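Local coordinates for protein N-terminal acetyltransferase B complex subunit MDM20 (Candida albicans, PDB 5K04) that probably serves as the non-catalytic auxiliary subunit of the NatB N-terminal acetyltransferase complex, in which it is bound to the subunit NAT3, at residues S554-N557 with G558-K561; V341-R344 with K345-N348; I392-I395 with V396-K399; L435-M439 with T440-T444. One frame throughout, in Å; residues are numbered along the deposited sequence.

The four contacts are local ones, in a chain that is mostly helix. Three of them sit near the NAT3 chain. Contacts 1 and 2 are neighbours: their centres are about 15 Å apart, and G558 O of contact 1 packs on K345 CE of contact 2 at 3.9 Å. Contacts 1 and 4 both lie at some distance from the bound coenzyme A. The side chain of N557 is about 13 Å from it and that of Q441 about 12 Å. The centres of these two contacts are about 19 Å apart. Contact 3 lies on a helix that no residue of NAT3 touches at this place. Its centre is about 19 Å from that of contact 1.

Contact 1: residues S554-N557 with G558-K561; sequences SEWN and GLEK
W556 and L559 are the ends of a type II beta turn, and K561 folds back over the indole of W556. The turn lies in the loop between helices 539-542 and 571-584, and W414 of helix 409-419 meets the W556 ring edge-to-face. G558 takes the third place of the turn with positive phi (84°), as is usual for glycine in a type II turn. L559 closes the turn: its N donates to W556 O at 2.8 Å, reaching the oxygen from above the carbonyl plane. L559 CB then sits at the edge of the indole, 4.2 Å from W556 CE3. E560 adds its carbonyl O, 3.5 Å from W556 CZ3. K561 covers one face of the ring. CG stands anti to the backbone N (chi1 -179°) and the chain runs on extended, crossing the indole at about a right angle. K561 CG lies 3.8 Å above the ring plane, over its centre. CD makes a CH-pi contact with the five-membered ring, 16° off the normal. NZ passes beyond the ring to a water, which also accepts from W556 NE1 at 2.8 Å and donates to E555 OE2 at 2.7 Å. NZ has a second partner in F552 O, and E555 forms a salt bridge with K417. N557 OD1 bonds Q53 NE2 of the NAT3 chain. The lysine thus uses its methylenes on the aromatic face and its ammonium on water and carbonyl oxygen, while the indole N-H and the carboxylate are joined through one shared water.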
ATOM      1  N   SER A 554      11.503   1.596   2.781  1.00 42.20           N
ATOM      2  CA  SER A 554      12.115   2.407   1.727  1.00 43.66           C
ATOM      3  C   SER A 554      13.243   3.286   2.251  1.00 37.88           C
ATOM      4  O   SER A 554      14.221   3.518   1.536  1.00 34.42           O
ATOM      5  CB  SER A 554      11.047   3.255   1.037  1.00 37.86           C
ATOM      6  OG  SER A 554      10.116   2.411   0.383  1.00 35.69           O
ATOM      7  N   GLU A 555      13.149   3.767   3.497  1.00 42.96           N
ATOM      8  CA  GLU A 555      14.225   4.598   4.031  1.00 43.22           C
ATOM      9  C   GLU A 555      15.461   3.789   4.397  1.00 43.92           C
ATOM     10  O   GLU A 555      16.467   4.385   4.808  1.00 23.35           O
ATOM     11  CB  GLU A 555      13.721   5.402   5.241  1.00 37.64           C
ATOM     12  CG  GLU A 555      13.710   4.677   6.589  1.00 37.65           C
ATOM     13  CD  GLU A 555      12.425   3.914   6.848  1.00 39.92           C
ATOM     14  OE1 GLU A 555      11.856   3.392   5.869  1.00 32.58           O
ATOM     15  OE2 GLU A 555      11.986   3.825   8.026  1.00 29.90           O
ATOM     16  N   TRP A 556      15.405   2.460   4.241  1.00 49.10           N
ATOM     17  CA  TRP A 556      16.505   1.546   4.537  1.00 44.84           C
ATOM     18  C   TRP A 556      17.082   0.901   3.289  1.00 46.84           C
ATOM     19  O   TRP A 556      17.936   0.014   3.407  1.00 40.54           O
ATOM     20  CB  TRP A 556      16.044   0.434   5.484  1.00 43.52           C
ATOM     21  CG  TRP A 556      15.680   0.885   6.868  1.00 42.80           C
ATOM     22  CD1 TRP A 556      14.417   1.078   7.370  1.00 35.88           C
ATOM     23  CD2 TRP A 556      16.584   1.187   7.938  1.00 41.60           C
ATOM     24  NE1 TRP A 556      14.480   1.475   8.681  1.00 42.04           N
ATOM     25  CE2 TRP A 556      15.796   1.545   9.065  1.00 43.23           C
ATOM     26  CE3 TRP A 556      17.979   1.186   8.059  1.00 36.83           C
ATOM     27  CZ2 TRP A 556      16.361   1.925  10.293  1.00 36.06           C
ATOM     28  CZ3 TRP A 556      18.547   1.557   9.286  1.00 35.15           C
ATOM     29  CH2 TRP A 556      17.731   1.919  10.387  1.00 35.38           C
ATOM     30  N   ASN A 557      16.624   1.311   2.106  1.00 50.79           N
ATOM     31  CA  ASN A 557      17.020   0.665   0.860  1.00 48.11           C
ATOM     32  C   ASN A 557      18.514   0.826   0.641  1.00 45.16           C
ATOM     33  O   ASN A 557      19.023   1.948   0.582  1.00 35.75           O
ATOM     34  CB  ASN A 557      16.241   1.262  -0.309  1.00 49.23           C
ATOM     35  CG  ASN A 557      16.139   0.318  -1.486  1.00 45.60           C
ATOM     36  OD1 ASN A 557      15.380  -0.646  -1.454  1.00 35.34           O
ATOM     37  ND2 ASN A 557      16.897   0.598  -2.538  1.00 52.38           N
ATOM     38  N   GLY A 558      19.221  -0.303   0.553  1.00 60.56           N
ATOM     39  CA  GLY A 558      20.662  -0.286   0.431  1.00 63.67           C
ATOM     40  C   GLY A 558      21.392  -0.166   1.742  1.00 68.80           C
ATOM     41  O   GLY A 558      22.631  -0.128   1.747  1.00 68.23           O
ATOM     42  N   LEU A 559      20.666  -0.089   2.855  1.00 67.86           N
ATOM     43  CA  LEU A 559      21.247  -0.092   4.187  1.00 56.17           C
ATOM     44  C   LEU A 559      20.800  -1.346   4.914  1.00 48.05           C
ATOM     45  O   LEU A 559      19.817  -1.991   4.540  1.00 40.13           O
ATOM     46  CB  LEU A 559      20.824   1.126   5.015  1.00 49.23           C
ATOM     47  CG  LEU A 559      21.105   2.558   4.583  1.00 53.35           C
ATOM     48  CD1 LEU A 559      20.229   2.974   3.417  1.00 60.65           C
ATOM     49  CD2 LEU A 559      20.824   3.438   5.770  1.00 51.94           C
ATOM     50  N   GLU A 560      21.537  -1.682   5.965  1.00 52.32           N
ATOM     51  CA  GLU A 560      21.130  -2.748   6.865  1.00 51.64           C
ATOM     52  C   GLU A 560      20.216  -2.143   7.924  1.00 47.74           C
ATOM     53  O   GLU A 560      20.617  -1.213   8.637  1.00 34.45           O
ATOM     54  CB  GLU A 560      22.339  -3.421   7.510  1.00 54.44           C
ATOM     55  CG  GLU A 560      21.964  -4.629   8.339  1.00 66.53           C
ATOM     56  CD  GLU A 560      23.029  -5.013   9.353  1.00 81.38           C
ATOM     57  OE1 GLU A 560      24.211  -4.635   9.169  1.00 85.59           O
ATOM     58  OE2 GLU A 560      22.678  -5.687  10.348  1.00 81.88           O
ATOM     59  N   LYS A 561      18.987  -2.657   8.014  1.00 56.48           N
ATOM     60  CA  LYS A 561      18.045  -2.175   9.019  1.00 57.28           C
ATOM     61  C   LYS A 561      18.490  -2.585  10.416  1.00 56.69           C
ATOM     62  O   LYS A 561      18.728  -3.764  10.694  1.00 52.11           O
ATOM     63  CB  LYS A 561      16.638  -2.697   8.752  1.00 57.08           C
ATOM     64  CG  LYS A 561      15.620  -2.199   9.777  1.00 61.43           C
ATOM     65  CD  LYS A 561      14.219  -2.176   9.197  1.00 61.02           C
ATOM     66  CE  LYS A 561      13.221  -1.566  10.180  1.00 71.44           C
ATOM     67  NZ  LYS A 561      11.934  -1.183   9.499  1.00 74.94           N
TER
HETATM   68  O   HOH W   1      11.796   1.578   9.547  1.00 21.83           O

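Contact 2: residues V341-R344 with K345-N348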
ATOM      1  N   VAL A 341      32.214   4.093  -2.572  1.00 44.85           N
ATOM      2  CA  VAL A 341      30.973   3.763  -1.880  1.00 46.02           C
ATOM      3  C   VAL A 341      30.877   2.254  -1.664  1.00 50.03           C
ATOM      4  O   VAL A 341      30.578   1.783  -0.560  1.00 45.87           O
ATOM      5  CB  VAL A 341      29.767   4.311  -2.668  1.00 41.39           C
ATOM      6  CG1 VAL A 341      28.469   3.632  -2.251  1.00 33.49           C
ATOM      7  CG2 VAL A 341      29.661   5.811  -2.489  1.00 47.19           C
ATOM      8  N   ASN A 342      31.144   1.477  -2.716  1.00 48.21           N
ATOM      9  CA  ASN A 342      31.078   0.025  -2.594  1.00 45.38           C
ATOM     10  C   ASN A 342      32.117  -0.488  -1.603  1.00 40.26           C
ATOM     11  O   ASN A 342      31.800  -1.290  -0.716  1.00 35.91           O
ATOM     12  CB  ASN A 342      31.254  -0.620  -3.973  1.00 46.24           C
ATOM     13  CG  ASN A 342      29.968  -0.557  -4.823  1.00 40.56           C
ATOM     14  OD1 ASN A 342      28.887  -0.888  -4.350  1.00 33.06           O
ATOM     15  ND2 ASN A 342      30.098  -0.112  -6.071  1.00 41.71           N
ATOM     16  N   ASN A 343      33.357   0.010  -1.709  1.00 43.65           N
ATOM     17  CA  ASN A 343      34.427  -0.425  -0.809  1.00 42.43           C
ATOM     18  C   ASN A 343      34.095  -0.120   0.645  1.00 45.29           C
ATOM     19  O   ASN A 343      34.294  -0.968   1.522  1.00 41.01           O
ATOM     20  CB  ASN A 343      35.750   0.233  -1.198  1.00 41.64           C
ATOM     21  CG  ASN A 343      36.248  -0.224  -2.550  1.00 46.64           C
ATOM     22  OD1 ASN A 343      35.669  -1.123  -3.162  1.00 40.39           O
ATOM     23  ND2 ASN A 343      37.320   0.396  -3.031  1.00 54.33           N
ATOM     24  N   ARG A 344      33.575   1.081   0.923  1.00 54.92           N
ATOM     25  CA  ARG A 344      33.205   1.420   2.297  1.00 52.60           C
ATOM     26  C   ARG A 344      32.071   0.537   2.804  1.00 53.18           C
ATOM     27  O   ARG A 344      32.001   0.234   4.000  1.00 44.66           O
ATOM     28  CB  ARG A 344      32.813   2.889   2.386  1.00 47.96           C
ATOM     29  CG  ARG A 344      33.966   3.852   2.139  1.00 48.33           C
ATOM     30  CD  ARG A 344      34.866   3.958   3.353  1.00 49.62           C
ATOM     31  NE  ARG A 344      36.043   4.786   3.085  1.00 62.68           N
ATOM     32  CZ  ARG A 344      36.266   5.975   3.635  1.00 58.76           C
ATOM     33  NH1 ARG A 344      35.396   6.484   4.499  1.00 60.50           N
ATOM     34  NH2 ARG A 344      37.354   6.653   3.317  1.00 54.94           N
ATOM     35  N   LYS A 345      31.169   0.124   1.909  1.00 55.35           N
ATOM     36  CA  LYS A 345      30.126  -0.823   2.290  1.00 45.26           C
ATOM     37  C   LYS A 345      30.710  -2.205   2.552  1.00 46.40           C
ATOM     38  O   LYS A 345      30.329  -2.870   3.521  1.00 44.13           O
ATOM     39  CB  LYS A 345      29.072  -0.896   1.196  1.00 45.25           C
ATOM     40  CG  LYS A 345      28.167   0.316   1.130  1.00 51.02           C
ATOM     41  CD  LYS A 345      27.479   0.380  -0.213  1.00 49.36           C
ATOM     42  CE  LYS A 345      26.004   0.262  -0.085  1.00 56.75           C
ATOM     43  NZ  LYS A 345      25.373   1.016  -1.193  1.00 66.23           N
ATOM     44  N   PHE A 346      31.635  -2.654   1.697  1.00 48.81           N
ATOM     45  CA  PHE A 346      32.213  -3.978   1.882  1.00 48.84           C
ATOM     46  C   PHE A 346      32.892  -4.095   3.243  1.00 56.75           C
ATOM     47  O   PHE A 346      32.731  -5.107   3.936  1.00 53.80           O
ATOM     48  CB  PHE A 346      33.192  -4.290   0.753  1.00 44.16           C
ATOM     49  CG  PHE A 346      32.530  -4.643  -0.556  1.00 48.85           C
ATOM     50  CD1 PHE A 346      31.713  -5.769  -0.656  1.00 53.03           C
ATOM     51  CD2 PHE A 346      32.742  -3.871  -1.694  1.00 48.69           C
ATOM     52  CE1 PHE A 346      31.092  -6.106  -1.858  1.00 46.62           C
ATOM     53  CE2 PHE A 346      32.141  -4.199  -2.906  1.00 45.81           C
ATOM     54  CZ  PHE A 346      31.306  -5.318  -2.985  1.00 52.10           C
ATOM     55  N   VAL A 347      33.628  -3.060   3.663  1.00 61.55           N
ATOM     56  CA  VAL A 347      34.348  -3.077   4.940  1.00 50.64           C
ATOM     57  C   VAL A 347      33.464  -2.553   6.065  1.00 49.34           C
ATOM     58  O   VAL A 347      33.935  -2.346   7.187  1.00 55.23           O
ATOM     59  CB  VAL A 347      35.642  -2.254   4.861  1.00 51.85           C
ATOM     60  CG1 VAL A 347      36.490  -2.722   3.700  1.00 51.01           C
ATOM     61  CG2 VAL A 347      35.318  -0.774   4.728  1.00 50.51           C
ATOM     62  N   ASN A 348      32.181  -2.360   5.771  1.00 57.21           N
ATOM     63  CA  ASN A 348      31.201  -1.739   6.668  1.00 63.63           C
ATOM     64  C   ASN A 348      31.801  -0.601   7.497  1.00 62.17           C
ATOM     65  O   ASN A 348      31.844  -0.641   8.726  1.00 57.07           O
ATOM     66  CB  ASN A 348      30.552  -2.773   7.579  1.00 72.35           C
ATOM     67  CG  ASN A 348      29.357  -2.202   8.323  1.00 81.63           C
ATOM     68  OD1 ASN A 348      28.777  -1.197   7.905  1.00 74.78           O
ATOM     69  ND2 ASN A 348      28.993  -2.829   9.436  1.00 94.89           N
TER
HETATM   70  O   HOH W   2      26.609   0.848  -3.556  1.00 33.36           O
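V341 and K345 lie side by side on helix 337-346 and point the same way. K345 CG lies 3.3 Å from V341 O, and CD passes 4.0 Å from V341 CG1. The chain then bends at chi3 (117°), which redirects CE and NZ. Beyond the bend K345 NZ donates to a water at 2.7 Å, and the same water donates to N342 OD1. The water therefore joins two side chains of successive turns. N342 OD1 is also held by Y312 N, and its ND2 by K308 O and N306 O. F346 lies over the turn before it. Its ring swings back toward N342 (chi1 -76°). F346 CD2 comes to 2.9 Å from N342 O, an oblique approach that is neither face nor edge, and CE2 is 3.8 Å from N342 CB. Y312 and F324 meet this ring edge to face. The last turn ends in a Schellman motif, with N348 as its C-prime residue at positive phi. N348 N bonds K345 O at 3.0 Å, and Q349 N bonds R344 O. Ahead of this the usual helical bonds persist, the last being V347 N to N343 O at 3.1 Å. V347 spreads its two methyls around that carbonyl, CG2 being 3.4 Å from N343 O. The R344 guanidinium reaches D354 in a salt bridge and N352 in a hydrogen bond. K345 also packs on Q83 of the NAT3 chain.

Contact 3: residues I392-I395 with V396-K399; sequences IKNI and VLLK
I395 and K399 meet one turn apart on helix 388-404, an alpha helix of this TPR-clan region with helices 372-383, 409-419 and 729-747 packed against it. K399 can be followed outward. Its CB lies 3.5 Å from I395 O, the acceptor of its own backbone N. CG comes nearer to that carbonyl, at 3.2 Å, because the chain leaves with CG beside the backbone N (chi1 -63°). CD passes 3.8 Å from I395 CG2, and this is the apolar touch between the two side chains. The chain bends at chi3 (62°), and NZ goes on to T731 OG1 of helix 729-747. E734 of that helix is a long, weak ion partner of the same nitrogen. Y419 packs against both I395 and K399. On another side of the helix, N394 sets its amide beside L397. D383 OD2 accepts a hydrogen bond from N394 ND2 and forms a salt bridge with K393 NZ, so one carboxylate serves two neighbours in sequence. I380 packs on both N394 and L397. The oxygen of the asparagine amide lies against a leucine methyl: N394 OD1 is 3.3 Å from L397 CD1.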
ATOM      1  N   ILE A 392      18.555  16.767  16.799  1.00 42.00           N
ATOM      2  CA  ILE A 392      18.612  18.095  16.208  1.00 42.14           C
ATOM      3  C   ILE A 392      19.877  18.256  15.376  1.00 44.43           C
ATOM      4  O   ILE A 392      19.842  18.804  14.265  1.00 37.55           O
ATOM      5  CB  ILE A 392      18.513  19.158  17.315  1.00 46.15           C
ATOM      6  CG1 ILE A 392      17.100  19.183  17.908  1.00 48.36           C
ATOM      7  CG2 ILE A 392      18.920  20.529  16.792  1.00 38.98           C
ATOM      8  CD1 ILE A 392      16.959  20.114  19.115  1.00 44.99           C
ATOM      9  N   LYS A 393      21.013  17.785  15.896  1.00 48.45           N
ATOM     10  CA  LYS A 393      22.254  17.844  15.129  1.00 49.41           C
ATOM     11  C   LYS A 393      22.080  17.161  13.778  1.00 45.61           C
ATOM     12  O   LYS A 393      22.431  17.719  12.728  1.00 31.07           O
ATOM     13  CB  LYS A 393      23.402  17.204  15.921  1.00 46.16           C
ATOM     14  CG  LYS A 393      24.690  17.026  15.099  1.00 51.16           C
ATOM     15  CD  LYS A 393      25.784  16.247  15.835  1.00 44.49           C
ATOM     16  CE  LYS A 393      25.528  14.761  15.810  1.00 47.07           C
ATOM     17  NZ  LYS A 393      26.607  13.995  16.443  1.00 53.49           N
ATOM     18  N   ASN A 394      21.493  15.965  13.781  1.00 45.61           N
ATOM     19  CA  ASN A 394      21.359  15.222  12.541  1.00 49.40           C
ATOM     20  C   ASN A 394      20.249  15.767  11.647  1.00 45.05           C
ATOM     21  O   ASN A 394      20.330  15.613  10.426  1.00 28.61           O
ATOM     22  CB  ASN A 394      21.182  13.739  12.864  1.00 43.29           C
ATOM     23  CG  ASN A 394      22.520  13.075  13.222  1.00 39.97           C
ATOM     24  OD1 ASN A 394      23.455  13.092  12.436  1.00 29.89           O
ATOM     25  ND2 ASN A 394      22.616  12.539  14.427  1.00 42.37           N
ATOM     26  N   ILE A 395      19.236  16.432  12.219  1.00 46.59           N
ATOM     27  CA  ILE A 395      18.317  17.230  11.402  1.00 43.48           C
ATOM     28  C   ILE A 395      19.089  18.284  10.601  1.00 45.71           C
ATOM     29  O   ILE A 395      18.832  18.501   9.408  1.00 33.99           O
ATOM     30  CB  ILE A 395      17.243  17.890  12.288  1.00 36.93           C
ATOM     31  CG1 ILE A 395      16.164  16.877  12.682  1.00 41.94           C
ATOM     32  CG2 ILE A 395      16.630  19.087  11.572  1.00 36.87           C
ATOM     33  CD1 ILE A 395      15.151  17.409  13.689  1.00 35.55           C
ATOM     34  N   VAL A 396      20.033  18.969  11.255  1.00 44.36           N
ATOM     35  CA  VAL A 396      20.843  19.981  10.578  1.00 46.72           C
ATOM     36  C   VAL A 396      21.662  19.357   9.453  1.00 43.50           C
ATOM     37  O   VAL A 396      21.828  19.948   8.378  1.00 36.20           O
ATOM     38  CB  VAL A 396      21.743  20.692  11.603  1.00 44.83           C
ATOM     39  CG1 VAL A 396      22.653  21.678  10.926  1.00 42.46           C
ATOM     40  CG2 VAL A 396      20.881  21.377  12.646  1.00 48.05           C
ATOM     41  N   LEU A 397      22.177  18.147   9.675  1.00 49.92           N
ATOM     42  CA  LEU A 397      23.000  17.509   8.655  1.00 50.33           C
ATOM     43  C   LEU A 397      22.152  17.042   7.473  1.00 44.61           C
ATOM     44  O   LEU A 397      22.531  17.248   6.314  1.00 30.63           O
ATOM     45  CB  LEU A 397      23.792  16.349   9.268  1.00 45.12           C
ATOM     46  CG  LEU A 397      24.815  16.722  10.357  1.00 45.73           C
ATOM     47  CD1 LEU A 397      25.371  15.499  11.114  1.00 39.26           C
ATOM     48  CD2 LEU A 397      25.966  17.526   9.765  1.00 49.99           C
ATOM     49  N   LEU A 398      20.988  16.443   7.746  1.00 49.84           N
ATOM     50  CA  LEU A 398      20.096  16.003   6.670  1.00 46.57           C
ATOM     51  C   LEU A 398      19.675  17.175   5.789  1.00 39.78           C
ATOM     52  O   LEU A 398      19.815  17.122   4.564  1.00 32.43           O
ATOM     53  CB  LEU A 398      18.871  15.294   7.258  1.00 39.25           C
ATOM     54  CG  LEU A 398      19.155  13.915   7.868  1.00 44.10           C
ATOM     55  CD1 LEU A 398      17.895  13.303   8.441  1.00 40.52           C
ATOM     56  CD2 LEU A 398      19.794  12.941   6.848  1.00 39.07           C
ATOM     57  N   LYS A 399      19.189  18.263   6.411  1.00 41.61           N
ATOM     58  CA  LYS A 399      18.827  19.470   5.665  1.00 39.35           C
ATOM     59  C   LYS A 399      20.000  19.990   4.844  1.00 39.55           C
ATOM     60  O   LYS A 399      19.819  20.449   3.712  1.00 37.49           O
ATOM     61  CB  LYS A 399      18.326  20.566   6.615  1.00 33.72           C
ATOM     62  CG  LYS A 399      17.060  20.206   7.366  1.00 41.76           C
ATOM     63  CD  LYS A 399      16.736  21.233   8.428  1.00 43.27           C
ATOM     64  CE  LYS A 399      16.478  22.600   7.809  1.00 47.63           C
ATOM     65  NZ  LYS A 399      16.448  23.647   8.863  1.00 46.34           N
TER

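Contact 4: residues L435-M439 with T440-T444; sequences LKIRM and TQHET
I437 packs on Q441 and H442, where the loop after helix 429-434 runs into helix 440-445. The loop leaves the first helix at K436, whose positive phi belongs to a Schellman motif. The van der Waals packing centres on one methyl. I437 CG2 is 3.5 Å from Q441 CB and 3.5 Å from H442 ND1. This methyl is anti to the backbone N and meets both residues, while the CG1-CD1 branch reaches Q441 OE1, with CD1 at 3.8 Å. Within the loop, M439 CG lies over one face of the R438 guanidinium, 3.4 Å above its plane and toward its rim.

Over one face of the histidine ring lies a polar atom, R438 N.

The backbone hydrogen bonds span the junction. Q441 N donates to R438 O at 3.2 Å, from above the carbonyl plane. H442 N donates to M439 O at 2.8 Å. These draw the loop onto the first turn.

Side-chain polar bonds run the other way. Q441 stays extended past CG, and OE1 accepts a weak bond from R438 N at 3.4 Å. H442 ND1 pairs with Y432 OH.

Several polar groups meet the NAT3 chain. R438 bonds N26 and N28 of that chain, and T444 OG1 bonds its N16. I437 packs on L20 of NAT3. The Q441 amide thus works both ways: its OE1 holds weakly to the loop, and its NE2 bonds weakly to N19 and N16 of NAT3.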
ATOM      1  N   LEU A 435       7.661  15.472  -1.742  1.00 45.17           N
ATOM      2  CA  LEU A 435       7.881  14.158  -2.337  1.00 43.97           C
ATOM      3  C   LEU A 435       6.774  13.772  -3.312  1.00 42.56           C
ATOM      4  O   LEU A 435       6.872  12.722  -3.966  1.00 25.54           O
ATOM      5  CB  LEU A 435       8.000  13.103  -1.237  1.00 35.99           C
ATOM      6  CG  LEU A 435       9.379  12.998  -0.567  1.00 48.26           C
ATOM      7  CD1 LEU A 435       9.313  12.165   0.703  1.00 44.93           C
ATOM      8  CD2 LEU A 435      10.390  12.398  -1.526  1.00 52.46           C
ATOM      9  N   LYS A 436       5.740  14.613  -3.416  1.00 44.41           N
ATOM     10  CA  LYS A 436       4.607  14.415  -4.326  1.00 48.54           C
ATOM     11  C   LYS A 436       3.976  13.036  -4.139  1.00 44.81           C
ATOM     12  O   LYS A 436       3.601  12.361  -5.099  1.00 42.94           O
ATOM     13  CB  LYS A 436       5.022  14.674  -5.774  1.00 45.04           C
ATOM     14  CG  LYS A 436       5.532  16.121  -5.970  1.00 50.00           C
ATOM     15  CD  LYS A 436       5.453  16.592  -7.419  1.00 64.20           C
ATOM     16  CE  LYS A 436       5.722  18.098  -7.561  1.00 73.72           C
ATOM     17  NZ  LYS A 436       7.110  18.500  -7.165  1.00 75.28           N
ATOM     18  N   ILE A 437       3.875  12.623  -2.871  1.00 50.28           N
ATOM     19  CA  ILE A 437       3.074  11.468  -2.485  1.00 42.75           C
ATOM     20  C   ILE A 437       1.659  11.658  -2.991  1.00 42.08           C
ATOM     21  O   ILE A 437       1.020  12.686  -2.732  1.00 31.90           O
ATOM     22  CB  ILE A 437       3.065  11.293  -0.953  1.00 45.36           C
ATOM     23  CG1 ILE A 437       4.469  11.103  -0.397  1.00 51.44           C
ATOM     24  CG2 ILE A 437       2.206  10.118  -0.556  1.00 47.20           C
ATOM     25  CD1 ILE A 437       5.221  10.152  -1.182  1.00 58.89           C
ATOM     26  N   ARG A 438       1.148  10.655  -3.691  1.00 43.51           N
ATOM     27  CA  ARG A 438      -0.222  10.731  -4.160  1.00 48.56           C
ATOM     28  C   ARG A 438      -0.775   9.319  -4.274  1.00 41.84           C
ATOM     29  O   ARG A 438      -0.029   8.345  -4.415  1.00 22.50           O
ATOM     30  CB  ARG A 438      -0.322  11.476  -5.500  1.00 51.69           C
ATOM     31  CG  ARG A 438       0.213  10.699  -6.679  1.00 50.27           C
ATOM     32  CD  ARG A 438       0.018  11.456  -7.985  1.00 54.46           C
ATOM     33  NE  ARG A 438      -1.387  11.716  -8.272  1.00 59.36           N
ATOM     34  CZ  ARG A 438      -2.197  10.889  -8.930  1.00 66.19           C
ATOM     35  NH1 ARG A 438      -1.746   9.727  -9.384  1.00 74.51           N
ATOM     36  NH2 ARG A 438      -3.467  11.229  -9.127  1.00 61.16           N
ATOM     37  N   MET A 439      -2.100   9.223  -4.176  1.00 40.52           N
ATOM     38  CA  MET A 439      -2.831   7.975  -4.393  1.00 39.13           C
ATOM     39  C   MET A 439      -2.259   6.880  -3.484  1.00 40.82           C
ATOM     40  O   MET A 439      -2.145   7.091  -2.269  1.00 29.70           O
ATOM     41  CB  MET A 439      -2.831   7.689  -5.898  1.00 41.89           C
ATOM     42  CG  MET A 439      -3.878   8.594  -6.667  1.00 37.88           C
ATOM     43  SD  MET A 439      -5.524   8.338  -5.979  1.00 23.99           S
ATOM     44  CE  MET A 439      -6.344   9.792  -6.550  1.00 38.43           C
ATOM     45  N   THR A 440      -1.900   5.710  -4.017  1.00 41.60           N
ATOM     46  CA  THR A 440      -1.589   4.560  -3.180  1.00 37.67           C
ATOM     47  C   THR A 440      -0.420   4.822  -2.224  1.00 36.11           C
ATOM     48  O   THR A 440      -0.344   4.208  -1.150  1.00 20.88           O
ATOM     49  CB  THR A 440      -1.309   3.360  -4.082  1.00 37.56           C
ATOM     50  OG1 THR A 440      -2.458   3.136  -4.901  1.00 24.06           O
ATOM     51  CG2 THR A 440      -0.977   2.088  -3.253  1.00 30.33           C
ATOM     52  N   GLN A 441       0.468   5.759  -2.560  1.00 42.74           N
ATOM     53  CA  GLN A 441       1.553   6.090  -1.639  1.00 39.09           C
ATOM     54  C   GLN A 441       1.028   6.627  -0.308  1.00 34.48           C
ATOM     55  O   GLN A 441       1.695   6.473   0.719  1.00 22.21           O
ATOM     56  CB  GLN A 441       2.497   7.092  -2.291  1.00 38.01           C
ATOM     57  CG  GLN A 441       3.122   6.599  -3.589  1.00 34.05           C
ATOM     58  CD  GLN A 441       4.146   7.576  -4.123  1.00 44.07           C
ATOM     59  OE1 GLN A 441       3.831   8.734  -4.392  1.00 29.38           O
ATOM     60  NE2 GLN A 441       5.389   7.124  -4.245  1.00 46.43           N
ATOM     61  N   HIS A 442      -0.161   7.249  -0.293  1.00 36.29           N
ATOM     62  CA  HIS A 442      -0.747   7.651   0.990  1.00 39.94           C
ATOM     63  C   HIS A 442      -1.024   6.436   1.863  1.00 39.09           C
ATOM     64  O   HIS A 442      -0.826   6.482   3.077  1.00 20.77           O
ATOM     65  CB  HIS A 442      -2.038   8.446   0.790  1.00 39.04           C
ATOM     66  CG  HIS A 442      -1.843   9.789   0.163  1.00 40.63           C
ATOM     67  ND1 HIS A 442      -1.017  10.748   0.702  1.00 43.57           N
ATOM     68  CD2 HIS A 442      -2.387  10.343  -0.946  1.00 38.29           C
ATOM     69  CE1 HIS A 442      -1.057  11.837  -0.048  1.00 37.80           C
ATOM     70  NE2 HIS A 442      -1.885  11.618  -1.053  1.00 44.36           N
ATOM     71  N   GLU A 443      -1.463   5.324   1.255  1.00 40.89           N
ATOM     72  CA  GLU A 443      -1.750   4.136   2.051  1.00 39.73           C
ATOM     73  C   GLU A 443      -0.478   3.575   2.677  1.00 36.97           C
ATOM     74  O   GLU A 443      -0.523   3.033   3.789  1.00 26.22           O
ATOM     75  CB  GLU A 443      -2.477   3.088   1.197  1.00 37.02           C
ATOM     76  CG  GLU A 443      -2.403   1.664   1.726  1.00 30.92           C
ATOM     77  CD  GLU A 443      -3.287   1.411   2.934  1.00 33.18           C
ATOM     78  OE1 GLU A 443      -4.194   2.228   3.206  1.00 26.53           O
ATOM     79  OE2 GLU A 443      -3.077   0.372   3.595  1.00 29.66           O
ATOM     80  N   THR A 444       0.673   3.755   2.016  1.00 45.43           N
ATOM     81  CA  THR A 444       1.919   3.181   2.518  1.00 41.75           C
ATOM     82  C   THR A 444       2.777   4.159   3.318  1.00 35.52           C
ATOM     83  O   THR A 444       3.619   3.702   4.099  1.00 21.85           O
ATOM     84  CB  THR A 444       2.751   2.582   1.357  1.00 34.38           C
ATOM     85  OG1 THR A 444       3.077   3.583   0.383  1.00 24.72           O
ATOM     86  CG2 THR A 444       1.962   1.474   0.668  1.00 44.21           C
TER
HETATM   87  O   HOH W   3       6.271  10.503  -4.805  1.00 31.29           O